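Local coordinates for protein precorrin-8x Methyl Mutase (Thermus thermophilus, PDB 1V9C) that probably acts as a precorrin-8X methylmutase, an isomerase of the adenosylcobalamin biosynthesis pathway, at residues 24-36 with 46-60. Numbering follows the deposited sequence.
With SO4 (sulfate ion), chain E; SO4 (sulfate ion), chain F.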
loop_
_atom_site.group_PDB
_atom_site.type_symbol
_atom_site.label_atom_id
_atom_site.label_comp_id
_atom_site.label_asym_id
_atom_site.label_seq_id
_atom_site.Cartn_x
_atom_site.Cartn_y
_atom_site.Cartn_z
ATOM N N GLY B 24 11.969 -21.228 -7.252
ATOM C CA GLY B 24 11.176 -22.403 -7.544
ATOM C C GLY B 24 9.746 -22.116 -7.953
ATOM O O GLY B 24 8.830 -22.746 -7.427
ATOM N N PHE B 25 9.532 -21.188 -8.885
ATOM C CA PHE B 25 8.165 -20.876 -9.311
ATOM C C PHE B 25 7.838 -21.356 -10.714
ATOM O O PHE B 25 8.718 -21.488 -11.554
ATOM C CB PHE B 25 7.887 -19.364 -9.185
ATOM C CG PHE B 25 7.824 -18.893 -7.762
ATOM C CD1 PHE B 25 8.886 -18.214 -7.190
ATOM C CD2 PHE B 25 6.737 -19.224 -6.963
ATOM C CE1 PHE B 25 8.874 -17.885 -5.847
ATOM C CE2 PHE B 25 6.717 -18.898 -5.619
ATOM C CZ PHE B 25 7.791 -18.228 -5.061
ATOM N N SER B 26 6.555 -21.616 -10.951
ATOM C CA SER B 26 6.087 -22.089 -12.247
ATOM C C SER B 26 6.004 -20.935 -13.232
ATOM O O SER B 26 6.256 -19.787 -12.877
ATOM C CB SER B 26 4.704 -22.730 -12.110
ATOM O OG SER B 26 3.666 -21.766 -12.209
ATOM N N PRO B 27 5.657 -21.228 -14.494
ATOM C CA PRO B 27 5.547 -20.179 -15.512
ATOM C C PRO B 27 4.409 -19.204 -15.224
ATOM O O PRO B 27 4.489 -18.027 -15.567
ATOM C CB PRO B 27 5.315 -20.973 -16.796
ATOM C CG PRO B 27 6.076 -22.246 -16.537
ATOM C CD PRO B 27 5.655 -22.561 -15.126
ATOM N N LEU B 28 3.350 -19.700 -14.599
ATOM C CA LEU B 28 2.200 -18.864 -14.268
ATOM C C LEU B 28 2.368 -18.157 -12.939
ATOM O O LEU B 28 1.791 -17.103 -12.716
ATOM C CB LEU B 28 0.931 -19.701 -14.193
ATOM C CG LEU B 28 0.295 -20.150 -15.494
ATOM C CD1 LEU B 28 -0.871 -21.063 -15.148
ATOM C CD2 LEU B 28 -0.167 -18.952 -16.305
ATOM N N GLU B 29 3.157 -18.749 -12.057
ATOM C CA GLU B 29 3.372 -18.182 -10.745
ATOM C C GLU B 29 4.378 -17.046 -10.739
ATOM O O GLU B 29 4.213 -16.072 -10.007
ATOM C CB GLU B 29 3.843 -19.269 -9.785
ATOM C CG GLU B 29 2.809 -20.338 -9.471
ATOM C CD GLU B 29 3.422 -21.537 -8.758
ATOM O OE1 GLU B 29 2.666 -22.449 -8.353
ATOM O OE2 GLU B 29 4.662 -21.569 -8.609
ATOM N N TRP B 30 5.420 -17.170 -11.552
ATOM C CA TRP B 30 6.454 -16.154 -11.583
ATOM C C TRP B 30 5.981 -14.719 -11.819
ATOM O O TRP B 30 6.320 -13.841 -11.045
ATOM C CB TRP B 30 7.541 -16.498 -12.607
ATOM C CG TRP B 30 8.701 -15.519 -12.552
ATOM C CD1 TRP B 30 9.194 -14.766 -13.587
ATOM C CD2 TRP B 30 9.440 -15.126 -11.386
ATOM N NE1 TRP B 30 10.186 -13.920 -13.132
ATOM C CE2 TRP B 30 10.356 -14.121 -11.786
ATOM C CE3 TRP B 30 9.415 -15.518 -10.046
ATOM C CZ2 TRP B 30 11.238 -13.507 -10.889
ATOM C CZ3 TRP B 30 10.300 -14.900 -9.146
ATOM C CH2 TRP B 30 11.195 -13.906 -9.575
ATOM N N PRO B 31 5.181 -14.474 -12.874
ATOM C CA PRO B 31 4.705 -13.117 -13.150
ATOM C C PRO B 31 4.048 -12.475 -11.937
ATOM O O PRO B 31 4.032 -11.260 -11.799
ATOM C CB PRO B 31 3.721 -13.318 -14.299
ATOM C CG PRO B 31 4.229 -14.552 -14.976
ATOM C CD PRO B 31 4.557 -15.430 -13.799
ATOM N N VAL B 32 3.503 -13.298 -11.050
ATOM C CA VAL B 32 2.861 -12.770 -9.858
ATOM C C VAL B 32 3.911 -12.325 -8.845
ATOM O O VAL B 32 3.815 -11.238 -8.274
ATOM C CB VAL B 32 1.941 -13.837 -9.233
ATOM C CG1 VAL B 32 1.418 -13.374 -7.884
ATOM C CG2 VAL B 32 0.793 -14.133 -10.191
ATOM N N VAL B 33 4.926 -13.163 -8.643
ATOM C CA VAL B 33 5.973 -12.866 -7.671
ATOM C C VAL B 33 6.816 -11.681 -8.109
ATOM O O VAL B 33 7.217 -10.864 -7.283
ATOM C CB VAL B 33 6.897 -14.090 -7.426
ATOM C CG1 VAL B 33 7.926 -13.757 -6.370
ATOM C CG2 VAL B 33 6.067 -15.302 -6.963
ATOM N N ARG B 34 7.070 -11.607 -9.410
ATOM C CA ARG B 34 7.844 -10.536 -10.014
ATOM C C ARG B 34 7.150 -9.209 -9.717
ATOM O O ARG B 34 7.775 -8.263 -9.249
ATOM C CB ARG B 34 7.920 -10.747 -11.532
ATOM C CG ARG B 34 8.724 -9.694 -12.277
ATOM C CD ARG B 34 8.286 -9.582 -13.734
ATOM N NE ARG B 34 8.659 -10.719 -14.567
ATOM C CZ ARG B 34 7.872 -11.245 -15.504
ATOM N NH1 ARG B 34 6.663 -10.740 -15.717
ATOM N NH2 ARG B 34 8.301 -12.260 -16.248
ATOM N N ARG B 35 5.845 -9.163 -9.985
ATOM C CA ARG B 35 5.045 -7.968 -9.764
ATOM C C ARG B 35 5.051 -7.537 -8.297
ATOM O O ARG B 35 5.149 -6.361 -7.985
ATOM C CB ARG B 35 3.613 -8.213 -10.238
ATOM C CG ARG B 35 2.801 -6.962 -10.298
ATOM C CD ARG B 35 2.206 -6.800 -11.662
ATOM N NE ARG B 35 1.730 -5.440 -11.880
ATOM C CZ ARG B 35 1.317 -4.983 -13.057
ATOM N NH1 ARG B 35 1.321 -5.780 -14.117
ATOM N NH2 ARG B 35 0.913 -3.731 -13.174
ATOM N N MET B 36 4.977 -8.506 -7.394
ATOM C CA MET B 36 4.982 -8.198 -5.979
ATOM C C MET B 36 6.324 -7.604 -5.550
ATOM O O MET B 36 6.359 -6.728 -4.686
ATOM C CB MET B 36 4.676 -9.461 -5.173
ATOM C CG MET B 36 3.349 -10.079 -5.531
ATOM S SD MET B 36 3.078 -11.741 -4.907
ATOM C CE MET B 36 3.219 -11.479 -3.162
ATOM N N LYS B 46 10.530 -13.413 -3.061
ATOM C CA LYS B 46 10.833 -14.546 -3.938
ATOM C C LYS B 46 10.788 -15.821 -3.088
ATOM O O LYS B 46 10.359 -16.875 -3.545
ATOM C CB LYS B 46 12.241 -14.413 -4.521
ATOM C CG LYS B 46 12.559 -15.430 -5.601
ATOM C CD LYS B 46 14.017 -15.342 -6.047
ATOM C CE LYS B 46 14.970 -15.965 -5.041
ATOM N NZ LYS B 46 16.395 -15.756 -5.441
ATOM N N ALA B 47 11.234 -15.689 -1.846
ATOM C CA ALA B 47 11.289 -16.795 -0.901
ATOM C C ALA B 47 10.057 -16.908 0.000
ATOM O O ALA B 47 9.734 -17.990 0.476
ATOM C CB ALA B 47 12.548 -16.661 -0.042
ATOM N N LEU B 48 9.366 -15.797 0.225
ATOM C CA LEU B 48 8.195 -15.806 1.097
ATOM C C LEU B 48 6.892 -16.152 0.403
ATOM O O LEU B 48 5.946 -16.598 1.041
ATOM C CB LEU B 48 8.041 -14.444 1.767
ATOM C CG LEU B 48 9.265 -13.888 2.502
ATOM C CD1 LEU B 48 8.873 -12.571 3.170
ATOM C CD2 LEU B 48 9.775 -14.903 3.551
ATOM N N THR B 49 6.831 -15.957 -0.904
ATOM C CA THR B 49 5.590 -16.217 -1.607
ATOM C C THR B 49 5.341 -17.677 -1.929
ATOM O O THR B 49 6.151 -18.327 -2.578
ATOM C CB THR B 49 5.519 -15.382 -2.889
ATOM O OG1 THR B 49 5.729 -14.006 -2.559
ATOM C CG2 THR B 49 4.166 -15.536 -3.542
ATOM N N ARG B 50 4.194 -18.174 -1.484
ATOM C CA ARG B 50 3.823 -19.561 -1.703
ATOM C C ARG B 50 2.446 -19.686 -2.341
ATOM O O ARG B 50 1.504 -18.980 -1.971
ATOM C CB ARG B 50 3.856 -20.316 -0.370
ATOM C CG ARG B 50 3.911 -21.819 -0.529
ATOM C CD ARG B 50 4.779 -22.450 0.544
ATOM N NE ARG B 50 4.012 -23.285 1.463
ATOM C CZ ARG B 50 4.545 -23.938 2.490
ATOM N NH1 ARG B 50 5.848 -23.847 2.725
ATOM N NH2 ARG B 50 3.778 -24.680 3.281
ATOM N N PHE B 51 2.332 -20.582 -3.312
ATOM C CA PHE B 51 1.062 -20.789 -3.992
ATOM C C PHE B 51 0.478 -22.161 -3.678
ATOM O O PHE B 51 1.190 -23.066 -3.266
ATOM C CB PHE B 51 1.244 -20.687 -5.507
ATOM C CG PHE B 51 1.757 -19.368 -5.971
ATOM C CD1 PHE B 51 3.083 -19.015 -5.771
ATOM C CD2 PHE B 51 0.910 -18.470 -6.621
ATOM C CE1 PHE B 51 3.563 -17.788 -6.215
ATOM C CE2 PHE B 51 1.382 -17.240 -7.066
ATOM C CZ PHE B 51 2.711 -16.902 -6.863
ATOM N N SER B 52 -0.823 -22.307 -3.861
ATOM C CA SER B 52 -1.445 -23.603 -3.649
ATOM C C SER B 52 -1.631 -24.146 -5.057
ATOM O O SER B 52 -1.638 -23.380 -6.028
ATOM C CB SER B 52 -2.806 -23.470 -2.974
ATOM O OG SER B 52 -3.784 -22.997 -3.884
ATOM N N GLN B 53 -1.777 -25.461 -5.165
ATOM C CA GLN B 53 -1.973 -26.120 -6.449
ATOM C C GLN B 53 -3.161 -25.512 -7.197
ATOM O O GLN B 53 -4.259 -25.411 -6.647
ATOM C CB GLN B 53 -2.214 -27.612 -6.211
ATOM C CG GLN B 53 -2.340 -28.455 -7.465
ATOM C CD GLN B 53 -2.591 -29.913 -7.138
ATOM O OE1 GLN B 53 -1.788 -30.555 -6.452
ATOM N NE2 GLN B 53 -3.710 -30.448 -7.622
ATOM N N GLY B 54 -2.929 -25.093 -8.438
ATOM C CA GLY B 54 -3.986 -24.501 -9.251
ATOM C C GLY B 54 -4.459 -23.091 -8.903
ATOM O O GLY B 54 -5.434 -22.615 -9.486
ATOM N N ALA B 55 -3.780 -22.423 -7.971
ATOM C CA ALA B 55 -4.146 -21.066 -7.539
ATOM C C ALA B 55 -4.239 -20.040 -8.679
ATOM O O ALA B 55 -5.285 -19.431 -8.896
ATOM C CB ALA B 55 -3.159 -20.572 -6.477
ATOM N N VAL B 56 -3.150 -19.859 -9.408
ATOM C CA VAL B 56 -3.141 -18.901 -10.503
ATOM C C VAL B 56 -4.237 -19.152 -11.538
ATOM O O VAL B 56 -4.984 -18.225 -11.898
ATOM C CB VAL B 56 -1.779 -18.886 -11.210
ATOM C CG1 VAL B 56 -1.749 -17.774 -12.250
ATOM C CG2 VAL B 56 -0.687 -18.658 -10.196
ATOM N N GLU B 57 -4.335 -20.395 -12.015
ATOM C CA GLU B 57 -5.352 -20.749 -13.005
ATOM C C GLU B 57 -6.731 -20.480 -12.422
ATOM O O GLU B 57 -7.641 -20.035 -13.123
ATOM C CB GLU B 57 -5.242 -22.222 -13.412
ATOM C CG GLU B 57 -3.857 -22.650 -13.885
ATOM C CD GLU B 57 -3.021 -23.247 -12.766
ATOM O OE1 GLU B 57 -2.903 -22.604 -11.699
ATOM O OE2 GLU B 57 -2.480 -24.363 -12.956
ATOM N N ALA B 58 -6.886 -20.742 -11.132
ATOM C CA ALA B 58 -8.167 -20.490 -10.484
ATOM C C ALA B 58 -8.435 -18.982 -10.510
ATOM O O ALA B 58 -9.578 -18.540 -10.617
ATOM C CB ALA B 58 -8.132 -20.999 -9.050
ATOM N N GLY B 59 -7.363 -18.200 -10.415
ATOM C CA GLY B 59 -7.501 -16.758 -10.433
ATOM C C GLY B 59 -7.863 -16.203 -11.797
ATOM O O GLY B 59 -8.751 -15.361 -11.908
ATOM N N LEU B 60 -7.180 -16.663 -12.838
ATOM C CA LEU B 60 -7.464 -16.184 -14.195
ATOM C C LEU B 60 -8.909 -16.492 -14.568
ATOM O O LEU B 60 -9.640 -15.632 -15.075
ATOM C CB LEU B 60 -6.527 -16.852 -15.206
ATOM C CG LEU B 60 -5.036 -16.895 -14.854
ATOM C CD1 LEU B 60 -4.245 -17.191 -16.101
ATOM C CD2 LEU B 60 -4.595 -15.566 -14.259
HETATM S S SO4 E . 1.406 -2.480 -9.597
HETATM O O1 SO4 E . 0.293 -2.066 -8.722
HETATM O O2 SO4 E . 1.139 -2.090 -10.990
HETATM O O3 SO4 E . 1.538 -3.941 -9.538
HETATM O O4 SO4 E . 2.651 -1.839 -9.135
HETATM S S SO4 F . -0.102 -3.992 -16.798
HETATM O O1 SO4 F . -0.799 -3.818 -15.515
HETATM O O2 SO4 F . -1.083 -4.056 -17.898
HETATM O O3 SO4 F . 0.689 -5.233 -16.757
HETATM O O4 SO4 F . 0.806 -2.854 -17.018
#
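E29 lies over one face of the F51 ring. Its CG sits 3.8 Å from the ring centroid of F51, a CH-pi contact, and its carboxylate stacks on the ring with the planes 9° apart. The edge of F51 meets F25, V32 and V33. The F25 and F51 side chains cross at about a right angle, their ring planes 74° apart. F25 CE2 lies 3.4 Å from F51 CE1. V33 CG2 lies over one face of F25, while the rim of that ring points at the carbonyl oxygens of K46 and T49.

Beyond CG the E29 chain is extended (chi2 168°), which lays the carboxylate over the CB end of F51. S26 N bonds to E29 OE2 at 3.0 Å from above the carboxylate plane, which helps fix its rotation. S26 OG in turn accepts from E29 N, an ST motif. With alanine in place of F51, the E29 carboxylate would probably lose the ring it lies on, and a gap would open beside F25 and V33.

L28 CB packs on V56 CG1 at 3.8 Å. M36 CE meets T49 OG1 tip to tip; that hydroxyl bonds to Y45 O. R35 grips two sulfates, probably from the crystallisation liquor.

This is helix-on-sheet packing in a doubly wound alpha/beta fold: helix 30-40 lies against edge strand 49-51.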